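Local structure of trichothecene 3-O-acetyltransferase (Gibberella zeae, 3B30) at residues T251-T256 with T330-R335; E288-V293 with M312-S317; S378-V383 with L411-P416. The protein probably transfers an acetyl group from acetyl coenzyme A to the 3-hydroxyl of trichothecene toxins, and is held here with ethyl coenzyme A. All blocks are in the same frame, centred on the assembly; numbering follows the deposited sequence.

Contact 1 of 3, residues T251-T256 with T330-R335; sequences TLDAST and TASRLR. With ETB (Ethyl Coenzyme A), chain B.
Residues 251-256 meet helix 327-335 where Asp253 opens a type I beta turn, its CA 6.0 Å from the CA of Ser332. The turn is closed by the bond from Thr256 N to Asp253 O. Ser332 carries the contact. Its OG stands beside its own backbone N (chi1 -62°) and reaches into the bend of the loop. Asp253 N donates to Ser332 OG at 3.0 Å, and the bond is nearly straight at 168°. The same OG is hydrogen-bonded to Gly328 O, one turn back in the helix. Around this bond lie three loop side chains. Leu252 brings the CD2 methyl to 3.5 Å from Ser332 OG. Asp253 lays its carboxylate carbon alongside the serine methylene, CG to CB 3.6 Å. Thr256 closes in with OG1, 3.4 Å from Ser332 CB. Thr256 CG2 also rests loosely on the CG methylene of Arg335. Beyond that point the Arg335 chain bends at chi2 and chi3 and turns away from the loop. Its NH1 and NH2 both donate to O1A of ethyl coenzyme A, each at 3.1 Å, and its NE pairs with Asp263. NH1 also donates weakly to O5A on the second phosphate. The phosphorus P1A lies in the guanidinium plane. One buried hydroxyl thus links a loop amide to a helix carbonyl, while the arginine of the same helix grips the pyrophosphate of the bound coenzyme A analogue.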
loop_
_atom_site.group_PDB
_atom_site.type_symbol
_atom_site.label_atom_id
_atom_site.label_comp_id
_atom_site.label_asym_id
_atom_site.label_seq_id
_atom_site.Cartn_x
_atom_site.Cartn_y
_atom_site.Cartn_z
ATOM N N THR A 251 -1.634 28.216 -8.027
ATOM C CA THR A 251 -2.236 28.692 -6.760
ATOM C C THR A 251 -1.483 28.301 -5.476
ATOM O O THR A 251 -2.079 28.123 -4.397
ATOM C CB THR A 251 -3.748 28.322 -6.659
ATOM O OG1 THR A 251 -3.938 26.910 -6.860
ATOM C CG2 THR A 251 -4.579 29.112 -7.718
ATOM N N LEU A 252 -0.160 28.186 -5.583
ATOM C CA LEU A 252 0.655 27.732 -4.460
ATOM C C LEU A 252 0.787 28.800 -3.383
ATOM O O LEU A 252 0.723 30.016 -3.677
ATOM C CB LEU A 252 2.039 27.299 -4.933
ATOM C CG LEU A 252 2.043 26.050 -5.824
ATOM C CD1 LEU A 252 3.440 25.660 -6.124
ATOM C CD2 LEU A 252 1.300 24.881 -5.135
ATOM N N ASP A 253 0.964 28.338 -2.144
ATOM C CA ASP A 253 1.354 29.211 -1.043
ATOM C C ASP A 253 2.727 29.830 -1.354
ATOM O O ASP A 253 3.533 29.234 -2.091
ATOM C CB ASP A 253 1.431 28.416 0.265
ATOM C CG ASP A 253 0.063 28.132 0.868
ATOM O OD1 ASP A 253 -0.986 28.413 0.227
ATOM O OD2 ASP A 253 0.035 27.613 2.008
ATOM N N ALA A 254 2.999 31.013 -0.810
ATOM C CA ALA A 254 4.290 31.671 -1.030
ATOM C C ALA A 254 5.453 30.839 -0.478
ATOM O O ALA A 254 6.582 30.931 -0.963
ATOM C CB ALA A 254 4.290 33.097 -0.415
ATOM N N SER A 255 5.173 30.003 0.524
ATOM C CA SER A 255 6.214 29.222 1.171
ATOM C C SER A 255 6.627 28.014 0.311
ATOM O O SER A 255 7.626 27.354 0.604
ATOM C CB SER A 255 5.739 28.760 2.556
ATOM O OG SER A 255 4.827 27.672 2.429
ATOM N N THR A 256 5.878 27.761 -0.762
ATOM C CA THR A 256 5.945 26.490 -1.474
ATOM C C THR A 256 6.437 26.730 -2.905
ATOM O O THR A 256 5.704 27.295 -3.697
ATOM C CB THR A 256 4.529 25.816 -1.465
ATOM O OG1 THR A 256 4.176 25.485 -0.113
ATOM C CG2 THR A 256 4.502 24.554 -2.326
ATOM N N THR A 330 -4.265 23.679 -0.942
ATOM C CA THR A 330 -4.343 22.315 -0.365
ATOM C C THR A 330 -3.069 21.513 -0.694
ATOM O O THR A 330 -2.501 20.843 0.186
ATOM C CB THR A 330 -5.622 21.582 -0.801
ATOM O OG1 THR A 330 -6.746 22.462 -0.619
ATOM C CG2 THR A 330 -5.831 20.268 0.033
ATOM N N ALA A 331 -2.596 21.599 -1.933
ATOM C CA ALA A 331 -1.357 20.870 -2.306
ATOM C C ALA A 331 -0.159 21.369 -1.516
ATOM O O ALA A 331 0.735 20.587 -1.174
ATOM C CB ALA A 331 -1.081 20.963 -3.807
ATOM N N SER A 332 -0.124 22.677 -1.240
ATOM C CA SER A 332 0.936 23.261 -0.430
ATOM C C SER A 332 0.986 22.664 0.978
ATOM O O SER A 332 2.074 22.463 1.517
ATOM C CB SER A 332 0.826 24.804 -0.371
ATOM O OG SER A 332 0.959 25.378 -1.672
ATOM N N ARG A 333 -0.182 22.412 1.591
ATOM C CA ARG A 333 -0.202 21.768 2.934
ATOM C C ARG A 333 0.552 20.423 2.875
ATOM O O ARG A 333 1.339 20.107 3.761
ATOM C CB ARG A 333 -1.635 21.468 3.371
ATOM C CG ARG A 333 -2.520 22.722 3.558
ATOM C CD ARG A 333 -3.982 22.306 3.853
ATOM N NE ARG A 333 -4.895 23.457 3.963
ATOM C CZ ARG A 333 -5.137 24.104 5.109
ATOM N NH1 ARG A 333 -4.481 23.757 6.210
ATOM N NH2 ARG A 333 -5.973 25.149 5.139
ATOM N N LEU A 334 0.269 19.639 1.840
ATOM C CA LEU A 334 0.862 18.303 1.700
ATOM C C LEU A 334 2.381 18.382 1.536
ATOM O O LEU A 334 3.124 17.779 2.311
ATOM C CB LEU A 334 0.200 17.534 0.544
ATOM C CG LEU A 334 -1.315 17.320 0.720
ATOM C CD1 LEU A 334 -1.897 16.496 -0.405
ATOM C CD2 LEU A 334 -1.677 16.695 2.060
ATOM N N ARG A 335 2.821 19.185 0.566
ATOM C CA ARG A 335 4.241 19.318 0.213
ATOM C C ARG A 335 5.059 19.898 1.385
ATOM O O ARG A 335 6.229 19.530 1.571
ATOM C CB ARG A 335 4.366 20.213 -1.050
ATOM C CG ARG A 335 5.789 20.574 -1.511
ATOM C CD ARG A 335 6.702 19.330 -1.740
ATOM N NE ARG A 335 6.060 18.270 -2.521
ATOM C CZ ARG A 335 6.692 17.178 -2.974
ATOM N NH1 ARG A 335 6.025 16.240 -3.632
ATOM N NH2 ARG A 335 7.984 17.010 -2.744
HETATM N N1A ETB B . 11.039 22.099 -9.531
HETATM C C2A ETB B . 9.823 21.615 -9.842
HETATM N N3A ETB B . 9.447 20.379 -9.497
HETATM C C4A ETB B . 10.255 19.602 -8.805
HETATM C C5A ETB B . 11.497 20.053 -8.483
HETATM C C6A ETB B . 11.912 21.332 -8.864
HETATM N N6A ETB B . 13.140 21.761 -8.690
HETATM N N7A ETB B . 12.089 19.073 -7.852
HETATM C C8A ETB B . 11.279 18.027 -7.771
HETATM N N9A ETB B . 10.136 18.346 -8.373
HETATM C C1B ETB B . 8.990 17.503 -8.614
HETATM C C2B ETB B . 9.275 16.414 -9.616
HETATM O O2B ETB B . 9.349 16.873 -10.894
HETATM C C3B ETB B . 8.172 15.436 -9.319
HETATM O O3B ETB B . 7.042 15.903 -9.933
HETATM P P3B ETB B . 6.156 15.102 -10.860
HETATM O O7A ETB B . 6.884 15.143 -12.003
HETATM O O8A ETB B . 6.071 13.766 -10.464
HETATM O O9A ETB B . 4.913 15.778 -10.946
HETATM C C4B ETB B . 7.994 15.652 -7.859
HETATM O O4B ETB B . 8.624 16.811 -7.488
HETATM C C5B ETB B . 8.559 14.474 -7.123
HETATM O O5B ETB B . 8.434 14.611 -5.773
HETATM P P1A ETB B . 8.468 13.411 -4.796
HETATM O O1A ETB B . 8.238 14.071 -3.529
HETATM O O2A ETB B . 9.722 12.707 -4.864
HETATM O O3A ETB B . 7.427 12.333 -5.197
HETATM P P2A ETB B . 5.899 12.388 -5.276
HETATM O O4A ETB B . 5.636 11.765 -6.486
HETATM O O5A ETB B . 5.461 13.685 -5.080
HETATM O O6A ETB B . 5.390 11.516 -4.111
HETATM C CBP ETB B . 5.263 10.565 -1.968
HETATM C CCP ETB B . 5.599 11.812 -2.784
HETATM C CDP ETB B . 5.251 10.984 -0.543
HETATM C CEP ETB B . 3.936 9.913 -2.250
HETATM C CAP ETB B . 6.307 9.505 -2.284
HETATM O OAP ETB B . 7.568 9.987 -2.120
HETATM C C9P ETB B . 6.065 8.268 -1.479
HETATM O O9P ETB B . 6.682 8.236 -0.295
HETATM N N8P ETB B . 5.232 7.362 -1.937
HETATM C C7P ETB B . 5.013 6.064 -1.388
HETATM C C6P ETB B . 4.095 5.976 -0.189
HETATM C C5P ETB B . 4.003 4.564 0.342
HETATM O O5P ETB B . 4.993 3.842 0.597
HETATM N N4P ETB B . 2.796 4.140 0.470
HETATM C C3P ETB B . 2.401 3.262 1.526
#

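Contact 2 of 3, residues E288-V293 with M312-S317; sequences EFCRAV and MTYHNS. With ETB (Ethyl Coenzyme A), chain B.
Met312 curls its end back over the neighbouring strand, so that its CE methyl lies 3.2 Å from Ala292 N, a tight approach for a methyl group. The bend at chi3 (99°) brings it there, and SD rests on Cys290 CB at 3.8 Å. Strands 286-294 and 310-318 run antiparallel. Phe289 with His315 and Arg291 with Thr313 are the hydrogen-bonded pairs. The bond from Phe289 N to His315 O is 2.8 Å long and lies in the carbonyl plane. Phe289 O receives His315 N and also His315 ND1, both weakly. Met312, Cys290, Tyr314, Glu288 and Asn316 share one face of the sheet. Cys290 SG meets the edge of the Tyr314 ring, 3.7 Å from CD2, in a sulfur-aromatic contact. The Tyr314 hydroxyl is bonded to Leu365 O and Gln211. Glu288 and Asn316 lie side by side. Asn316 ND2 donates to Glu288 OE2 at 3.1 Å, on the anti side of the carboxylate and close to the amide plane.

On the other face, Phe289 and His315 also lie side by side, and Leu334 of helix 327-335 packs on both. Arg291 CG lies anti to the backbone N (chi1 -168°), and the chain runs extended past Thr313. Water 1 sits in its guanidinium plane, takes a bond from NH1 and is bonded to Thr313 OG1. Arg291 NH2 forms salt bridges with Asp262 and Asp263. CCP of ethyl coenzyme A lies over one guanidinium face, while Ala292 O approaches C6P to 3.4 Å. The carboxylates and the water fix the buried arginine, probably offsetting its charge, beside the pantetheine arm.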
loop_
_atom_site.group_PDB
_atom_site.type_symbol
_atom_site.label_atom_id
_atom_site.label_comp_id
_atom_site.label_asym_id
_atom_site.label_seq_id
_atom_site.Cartn_x
_atom_site.Cartn_y
_atom_site.Cartn_z
ATOM N N GLU A 288 -8.612 15.605 9.036
ATOM C CA GLU A 288 -7.182 15.255 8.994
ATOM C C GLU A 288 -6.842 14.438 7.745
ATOM O O GLU A 288 -7.482 13.438 7.475
ATOM C CB GLU A 288 -6.762 14.463 10.232
ATOM C CG GLU A 288 -5.227 14.309 10.345
ATOM C CD GLU A 288 -4.816 13.644 11.625
ATOM O OE1 GLU A 288 -5.378 12.579 11.928
ATOM O OE2 GLU A 288 -3.930 14.159 12.321
ATOM N N PHE A 289 -5.820 14.869 7.010
ATOM C CA PHE A 289 -5.289 14.068 5.907
ATOM C C PHE A 289 -4.077 13.337 6.461
ATOM O O PHE A 289 -3.187 13.962 7.037
ATOM C CB PHE A 289 -4.876 14.960 4.722
ATOM C CG PHE A 289 -4.666 14.207 3.412
ATOM C CD1 PHE A 289 -5.668 14.180 2.445
ATOM C CD2 PHE A 289 -3.454 13.547 3.144
ATOM C CE1 PHE A 289 -5.477 13.519 1.214
ATOM C CE2 PHE A 289 -3.258 12.878 1.906
ATOM C CZ PHE A 289 -4.289 12.867 0.954
ATOM N N CYS A 290 -4.067 12.012 6.299
ATOM C CA CYS A 290 -2.940 11.195 6.697
ATOM C C CYS A 290 -2.326 10.629 5.429
ATOM O O CYS A 290 -2.971 9.892 4.683
ATOM C CB CYS A 290 -3.385 10.046 7.603
ATOM S SG CYS A 290 -4.315 10.570 9.070
ATOM N N ARG A 291 -1.084 10.994 5.164
ATOM C CA ARG A 291 -0.477 10.590 3.902
ATOM C C ARG A 291 0.730 9.652 4.119
ATOM O O ARG A 291 1.670 10.011 4.826
ATOM C CB ARG A 291 -0.030 11.830 3.154
ATOM C CG ARG A 291 0.339 11.544 1.702
ATOM C CD ARG A 291 1.115 12.745 1.136
ATOM N NE ARG A 291 1.229 12.715 -0.326
ATOM C CZ ARG A 291 1.793 13.679 -1.052
ATOM N NH1 ARG A 291 2.290 14.732 -0.445
ATOM N NH2 ARG A 291 1.836 13.593 -2.376
ATOM N N ALA A 292 0.703 8.476 3.489
ATOM C CA ALA A 292 1.818 7.532 3.590
ATOM C C ALA A 292 3.029 8.057 2.824
ATOM O O ALA A 292 2.915 8.578 1.682
ATOM C CB ALA A 292 1.445 6.148 3.091
ATOM N N VAL A 293 4.176 7.951 3.474
ATOM C CA VAL A 293 5.442 8.387 2.903
ATOM C C VAL A 293 6.494 7.275 3.072
ATOM O O VAL A 293 6.687 6.758 4.174
ATOM C CB VAL A 293 5.942 9.709 3.558
ATOM C CG1 VAL A 293 7.209 10.207 2.870
ATOM C CG2 VAL A 293 4.885 10.802 3.394
ATOM N N MET A 312 3.862 8.527 8.062
ATOM C CA MET A 312 2.819 9.332 7.465
ATOM C C MET A 312 3.144 10.820 7.721
ATOM O O MET A 312 3.938 11.148 8.622
ATOM C CB MET A 312 1.451 8.967 8.055
ATOM C CG MET A 312 1.036 7.503 7.756
ATOM S SD MET A 312 -0.721 7.285 7.661
ATOM C CE MET A 312 -1.007 7.292 5.921
ATOM N N THR A 313 2.550 11.698 6.915
ATOM C CA THR A 313 2.486 13.133 7.245
ATOM C C THR A 313 1.022 13.432 7.565
ATOM O O THR A 313 0.120 12.787 7.037
ATOM C CB THR A 313 3.036 14.067 6.105
ATOM O OG1 THR A 313 2.267 13.882 4.915
ATOM C CG2 THR A 313 4.533 13.788 5.803
ATOM N N TYR A 314 0.795 14.395 8.461
ATOM C CA TYR A 314 -0.540 14.693 9.004
ATOM C C TYR A 314 -0.823 16.164 8.746
ATOM O O TYR A 314 0.059 17.007 8.932
ATOM C CB TYR A 314 -0.594 14.439 10.538
ATOM C CG TYR A 314 -0.294 13.004 10.853
ATOM C CD1 TYR A 314 1.004 12.603 11.224
ATOM C CD2 TYR A 314 -1.280 12.017 10.709
ATOM C CE1 TYR A 314 1.304 11.238 11.464
ATOM C CE2 TYR A 314 -0.980 10.644 10.962
ATOM C CZ TYR A 314 0.315 10.284 11.311
ATOM O OH TYR A 314 0.616 8.960 11.550
ATOM N N HIS A 315 -2.060 16.439 8.363
ATOM C CA HIS A 315 -2.487 17.743 7.861
ATOM C C HIS A 315 -3.871 18.001 8.428
ATOM O O HIS A 315 -4.818 17.288 8.102
ATOM C CB HIS A 315 -2.505 17.742 6.338
ATOM C CG HIS A 315 -1.217 17.266 5.744
ATOM N ND1 HIS A 315 -0.982 15.935 5.453
ATOM C CD2 HIS A 315 -0.071 17.927 5.452
ATOM C CE1 HIS A 315 0.249 15.804 4.985
ATOM N NE2 HIS A 315 0.818 16.993 4.962
ATOM N N ASN A 316 -3.966 18.992 9.308
ATOM C CA ASN A 316 -5.209 19.229 10.037
ATOM C C ASN A 316 -5.833 20.582 9.694
ATOM O O ASN A 316 -5.155 21.580 9.660
ATOM C CB ASN A 316 -4.969 19.093 11.527
ATOM C CG ASN A 316 -4.730 17.662 11.927
ATOM O OD1 ASN A 316 -5.671 16.927 12.168
ATOM N ND2 ASN A 316 -3.461 17.246 11.958
ATOM N N SER A 317 -7.124 20.568 9.425
ATOM C CA SER A 317 -7.843 21.749 8.985
ATOM C C SER A 317 -9.319 21.524 9.275
ATOM O O SER A 317 -9.679 20.714 10.149
ATOM C CB SER A 317 -7.584 21.960 7.479
ATOM O OG SER A 317 -8.077 23.196 7.005
HETATM N N1A ETB B . 11.039 22.099 -9.531
HETATM C C2A ETB B . 9.823 21.615 -9.842
HETATM N N3A ETB B . 9.447 20.379 -9.497
HETATM C C4A ETB B . 10.255 19.602 -8.805
HETATM C C5A ETB B . 11.497 20.053 -8.483
HETATM C C6A ETB B . 11.912 21.332 -8.864
HETATM N N6A ETB B . 13.140 21.761 -8.690
HETATM N N7A ETB B . 12.089 19.073 -7.852
HETATM C C8A ETB B . 11.279 18.027 -7.771
HETATM N N9A ETB B . 10.136 18.346 -8.373
HETATM C C1B ETB B . 8.990 17.503 -8.614
HETATM C C2B ETB B . 9.275 16.414 -9.616
HETATM O O2B ETB B . 9.349 16.873 -10.894
HETATM C C3B ETB B . 8.172 15.436 -9.319
HETATM O O3B ETB B . 7.042 15.903 -9.933
HETATM P P3B ETB B . 6.156 15.102 -10.860
HETATM O O7A ETB B . 6.884 15.143 -12.003
HETATM O O8A ETB B . 6.071 13.766 -10.464
HETATM O O9A ETB B . 4.913 15.778 -10.946
HETATM C C4B ETB B . 7.994 15.652 -7.859
HETATM O O4B ETB B . 8.624 16.811 -7.488
HETATM C C5B ETB B . 8.559 14.474 -7.123
HETATM O O5B ETB B . 8.434 14.611 -5.773
HETATM P P1A ETB B . 8.468 13.411 -4.796
HETATM O O1A ETB B . 8.238 14.071 -3.529
HETATM O O2A ETB B . 9.722 12.707 -4.864
HETATM O O3A ETB B . 7.427 12.333 -5.197
HETATM P P2A ETB B . 5.899 12.388 -5.276
HETATM O O4A ETB B . 5.636 11.765 -6.486
HETATM O O5A ETB B . 5.461 13.685 -5.080
HETATM O O6A ETB B . 5.390 11.516 -4.111
HETATM C CBP ETB B . 5.263 10.565 -1.968
HETATM C CCP ETB B . 5.599 11.812 -2.784
HETATM C CDP ETB B . 5.251 10.984 -0.543
HETATM C CEP ETB B . 3.936 9.913 -2.250
HETATM C CAP ETB B . 6.307 9.505 -2.284
HETATM O OAP ETB B . 7.568 9.987 -2.120
HETATM C C9P ETB B . 6.065 8.268 -1.479
HETATM O O9P ETB B . 6.682 8.236 -0.295
HETATM N N8P ETB B . 5.232 7.362 -1.937
HETATM C C7P ETB B . 5.013 6.064 -1.388
HETATM C C6P ETB B . 4.095 5.976 -0.189
HETATM C C5P ETB B . 4.003 4.564 0.342
HETATM O O5P ETB B . 4.993 3.842 0.597
HETATM N N4P ETB B . 2.796 4.140 0.470
HETATM C C3P ETB B . 2.401 3.262 1.526
HETATM O O HOH W 1 2.875 15.098 2.441
#

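Contact 3 of 3, residues S378-V383 with L411-P416; sequences SSWAKV and LMYFMP. With ETB (Ethyl Coenzyme A), chain B.
The six-membered ring of Trp380 is the main bump here. It lies over one face of the Tyr413 ring, offset toward its rim, with CZ2 3.6 Å from Tyr413 CE2. Their planes meet obliquely, at 42°. Tyr413 CD2 sits over an indole face. Chi1 of -60° sets the indole beside the Trp380 backbone N and over Tyr413, while CB lies against Phe414 O. Met415 CE comes near CE3 of the same ring. The Pro416 ring is the second bump, set between Val383 and Trp380. Its CG meets Val383 CG2 at 3.5 Å, and its CD faces Trp380 CB at 4.0 Å. On the opposite face of the sheet from Ser378 and Tyr413, Phe414 CD2 comes to 3.5 Å from Ser379 OG. That oxygen accepts from Ala381 N, forming an ST turn, and is also bonded to Asp262. The parallel strands are joined from Ser378 N to Met412 O at 3.0 Å and from Phe414 N to Ser378 O. Trp380 N to Phe414 O, at 2.8 Å, carries the pairing past the strand end. The end of the pantetheine arm lies at the edge of the indole, where its N4P donates weakly to Ser379 O. Strand 411-414 lies between strands 375-379 and 423-430 in the mixed sheet that borders the coenzyme A site of this CoA-acyltransferase clan member. Helix 261-277 covers Phe414 and Met412, while helix 161-176 meets Trp380 and Val383.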
loop_
_atom_site.group_PDB
_atom_site.type_symbol
_atom_site.label_atom_id
_atom_site.label_comp_id
_atom_site.label_asym_id
_atom_site.label_seq_id
_atom_site.Cartn_x
_atom_site.Cartn_y
_atom_site.Cartn_z
ATOM N N SER A 378 -2.620 6.094 0.862
ATOM C CA SER A 378 -1.327 5.461 0.581
ATOM C C SER A 378 -1.087 5.362 -0.932
ATOM O O SER A 378 -1.753 4.601 -1.650
ATOM C CB SER A 378 -1.213 4.078 1.248
ATOM O OG SER A 378 0.108 3.569 1.087
ATOM N N SER A 379 -0.136 6.163 -1.428
ATOM C CA SER A 379 0.192 6.169 -2.854
ATOM C C SER A 379 1.182 5.066 -3.208
ATOM O O SER A 379 2.301 5.021 -2.666
ATOM C CB SER A 379 0.802 7.518 -3.251
ATOM O OG SER A 379 1.254 7.501 -4.589
ATOM N N TRP A 380 0.802 4.195 -4.134
ATOM C CA TRP A 380 1.773 3.212 -4.663
ATOM C C TRP A 380 2.258 3.645 -6.041
ATOM O O TRP A 380 2.859 2.854 -6.786
ATOM C CB TRP A 380 1.117 1.822 -4.741
ATOM C CG TRP A 380 0.636 1.287 -3.394
ATOM C CD1 TRP A 380 0.983 1.751 -2.156
ATOM C CD2 TRP A 380 -0.244 0.181 -3.173
ATOM N NE1 TRP A 380 0.363 1.009 -1.181
ATOM C CE2 TRP A 380 -0.388 0.033 -1.773
ATOM C CE3 TRP A 380 -0.944 -0.688 -4.023
ATOM C CZ2 TRP A 380 -1.197 -0.954 -1.198
ATOM C CZ3 TRP A 380 -1.747 -1.683 -3.448
ATOM C CH2 TRP A 380 -1.865 -1.805 -2.057
ATOM N N ALA A 381 2.007 4.916 -6.383
ATOM C CA ALA A 381 2.170 5.392 -7.769
ATOM C C ALA A 381 3.585 5.151 -8.290
ATOM O O ALA A 381 3.750 4.789 -9.458
ATOM C CB ALA A 381 1.807 6.892 -7.893
ATOM N N LYS A 382 4.587 5.341 -7.425
ATOM C CA LYS A 382 6.025 5.278 -7.825
ATOM C C LYS A 382 6.646 3.870 -7.896
ATOM O O LYS A 382 7.817 3.729 -8.281
ATOM C CB LYS A 382 6.886 6.128 -6.882
ATOM C CG LYS A 382 7.037 5.525 -5.464
ATOM C CD LYS A 382 7.824 6.472 -4.564
ATOM C CE LYS A 382 8.158 5.840 -3.232
ATOM N NZ LYS A 382 9.606 5.939 -2.952
ATOM N N VAL A 383 5.898 2.837 -7.511
ATOM C CA VAL A 383 6.481 1.492 -7.555
ATOM C C VAL A 383 6.515 0.929 -8.987
ATOM O O VAL A 383 5.791 1.410 -9.852
ATOM C CB VAL A 383 5.894 0.496 -6.504
ATOM C CG1 VAL A 383 5.939 1.097 -5.088
ATOM C CG2 VAL A 383 4.469 -0.004 -6.863
ATOM N N LEU A 411 -10.205 5.052 3.764
ATOM C CA LEU A 411 -8.958 4.444 3.289
ATOM C C LEU A 411 -8.891 4.584 1.770
ATOM O O LEU A 411 -9.883 4.363 1.067
ATOM C CB LEU A 411 -8.854 2.976 3.717
ATOM C CG LEU A 411 -7.517 2.250 3.456
ATOM C CD1 LEU A 411 -6.369 2.887 4.307
ATOM C CD2 LEU A 411 -7.635 0.754 3.732
ATOM N N MET A 412 -7.712 4.937 1.259
ATOM C CA MET A 412 -7.543 5.201 -0.167
ATOM C C MET A 412 -6.158 4.792 -0.660
ATOM O O MET A 412 -5.224 4.783 0.116
ATOM C CB MET A 412 -7.769 6.676 -0.468
ATOM C CG MET A 412 -9.142 7.204 -0.074
ATOM S SD MET A 412 -9.290 8.954 -0.520
ATOM C CE MET A 412 -10.851 9.304 0.297
ATOM N N TYR A 413 -6.068 4.380 -1.929
ATOM C CA TYR A 413 -4.753 4.055 -2.549
ATOM C C TYR A 413 -4.608 4.718 -3.910
ATOM O O TYR A 413 -5.618 4.905 -4.610
ATOM C CB TYR A 413 -4.597 2.539 -2.759
ATOM C CG TYR A 413 -4.671 1.744 -1.480
ATOM C CD1 TYR A 413 -5.852 1.110 -1.088
ATOM C CD2 TYR A 413 -3.561 1.653 -0.638
ATOM C CE1 TYR A 413 -5.907 0.394 0.117
ATOM C CE2 TYR A 413 -3.618 0.956 0.564
ATOM C CZ TYR A 413 -4.783 0.328 0.928
ATOM O OH TYR A 413 -4.778 -0.358 2.130
ATOM N N PHE A 414 -3.366 5.039 -4.306
ATOM C CA PHE A 414 -3.059 5.199 -5.744
ATOM C C PHE A 414 -2.367 3.922 -6.208
ATOM O O PHE A 414 -1.458 3.413 -5.535
ATOM C CB PHE A 414 -2.122 6.375 -6.042
ATOM C CG PHE A 414 -2.674 7.733 -5.644
ATOM C CD1 PHE A 414 -4.046 7.919 -5.467
ATOM C CD2 PHE A 414 -1.816 8.818 -5.480
ATOM C CE1 PHE A 414 -4.548 9.183 -5.068
ATOM C CE2 PHE A 414 -2.308 10.079 -5.098
ATOM C CZ PHE A 414 -3.671 10.245 -4.894
ATOM N N MET A 415 -2.783 3.425 -7.362
ATOM C CA MET A 415 -2.103 2.279 -7.957
ATOM C C MET A 415 -0.736 2.704 -8.501
ATOM O O MET A 415 -0.503 3.905 -8.688
ATOM C CB MET A 415 -2.961 1.691 -9.051
ATOM C CG MET A 415 -4.343 1.174 -8.564
ATOM S SD MET A 415 -4.225 -0.104 -7.291
ATOM C CE MET A 415 -4.680 0.745 -5.771
ATOM N N PRO A 416 0.160 1.726 -8.751
ATOM C CA PRO A 416 1.334 2.026 -9.550
ATOM C C PRO A 416 0.867 2.758 -10.806
ATOM O O PRO A 416 -0.118 2.348 -11.474
ATOM C CB PRO A 416 1.914 0.628 -9.869
ATOM C CG PRO A 416 1.490 -0.212 -8.697
ATOM C CD PRO A 416 0.107 0.300 -8.335
HETATM N N1A ETB B . 11.039 22.099 -9.531
HETATM C C2A ETB B . 9.823 21.615 -9.842
HETATM N N3A ETB B . 9.447 20.379 -9.497
HETATM C C4A ETB B . 10.255 19.602 -8.805
HETATM C C5A ETB B . 11.497 20.053 -8.483
HETATM C C6A ETB B . 11.912 21.332 -8.864
HETATM N N6A ETB B . 13.140 21.761 -8.690
HETATM N N7A ETB B . 12.089 19.073 -7.852
HETATM C C8A ETB B . 11.279 18.027 -7.771
HETATM N N9A ETB B . 10.136 18.346 -8.373
HETATM C C1B ETB B . 8.990 17.503 -8.614
HETATM C C2B ETB B . 9.275 16.414 -9.616
HETATM O O2B ETB B . 9.349 16.873 -10.894
HETATM C C3B ETB B . 8.172 15.436 -9.319
HETATM O O3B ETB B . 7.042 15.903 -9.933
HETATM P P3B ETB B . 6.156 15.102 -10.860
HETATM O O7A ETB B . 6.884 15.143 -12.003
HETATM O O8A ETB B . 6.071 13.766 -10.464
HETATM O O9A ETB B . 4.913 15.778 -10.946
HETATM C C4B ETB B . 7.994 15.652 -7.859
HETATM O O4B ETB B . 8.624 16.811 -7.488
HETATM C C5B ETB B . 8.559 14.474 -7.123
HETATM O O5B ETB B . 8.434 14.611 -5.773
HETATM P P1A ETB B . 8.468 13.411 -4.796
HETATM O O1A ETB B . 8.238 14.071 -3.529
HETATM O O2A ETB B . 9.722 12.707 -4.864
HETATM O O3A ETB B . 7.427 12.333 -5.197
HETATM P P2A ETB B . 5.899 12.388 -5.276
HETATM O O4A ETB B . 5.636 11.765 -6.486
HETATM O O5A ETB B . 5.461 13.685 -5.080
HETATM O O6A ETB B . 5.390 11.516 -4.111
HETATM C CBP ETB B . 5.263 10.565 -1.968
HETATM C CCP ETB B . 5.599 11.812 -2.784
HETATM C CDP ETB B . 5.251 10.984 -0.543
HETATM C CEP ETB B . 3.936 9.913 -2.250
HETATM C CAP ETB B . 6.307 9.505 -2.284
HETATM O OAP ETB B . 7.568 9.987 -2.120
HETATM C C9P ETB B . 6.065 8.268 -1.479
HETATM O O9P ETB B . 6.682 8.236 -0.295
HETATM N N8P ETB B . 5.232 7.362 -1.937
HETATM C C7P ETB B . 5.013 6.064 -1.388
HETATM C C6P ETB B . 4.095 5.976 -0.189
HETATM C C5P ETB B . 4.003 4.564 0.342
HETATM O O5P ETB B . 4.993 3.842 0.597
HETATM N N4P ETB B . 2.796 4.140 0.470
HETATM C C3P ETB B . 2.401 3.262 1.526
#

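In the fold
Contact 1 is a surface contact, its centre about 25 Å from the centre of the chain. Contacts 2 and 3 are buried and belong to one mixed sheet, in which strands 286-294 and 375-379 are neighbours. Contact 2 joins antiparallel strands, contact 3 parallel ones. Contact 1 joins a loop to a helix through a single hydrogen bond. Leu334 and Arg333 of that helix pack on His315, so contacts 1 and 2 touch. Contacts 2 and 3 touch at Ala292 and Ser378. All three reach ethyl coenzyme A: contact 1 binds its pyrophosphate with charge, while contacts 2 and 3 flank the pantetheine arm, with the Arg291 guanidinium and Lys382 chain beside it among apolar and backbone atoms.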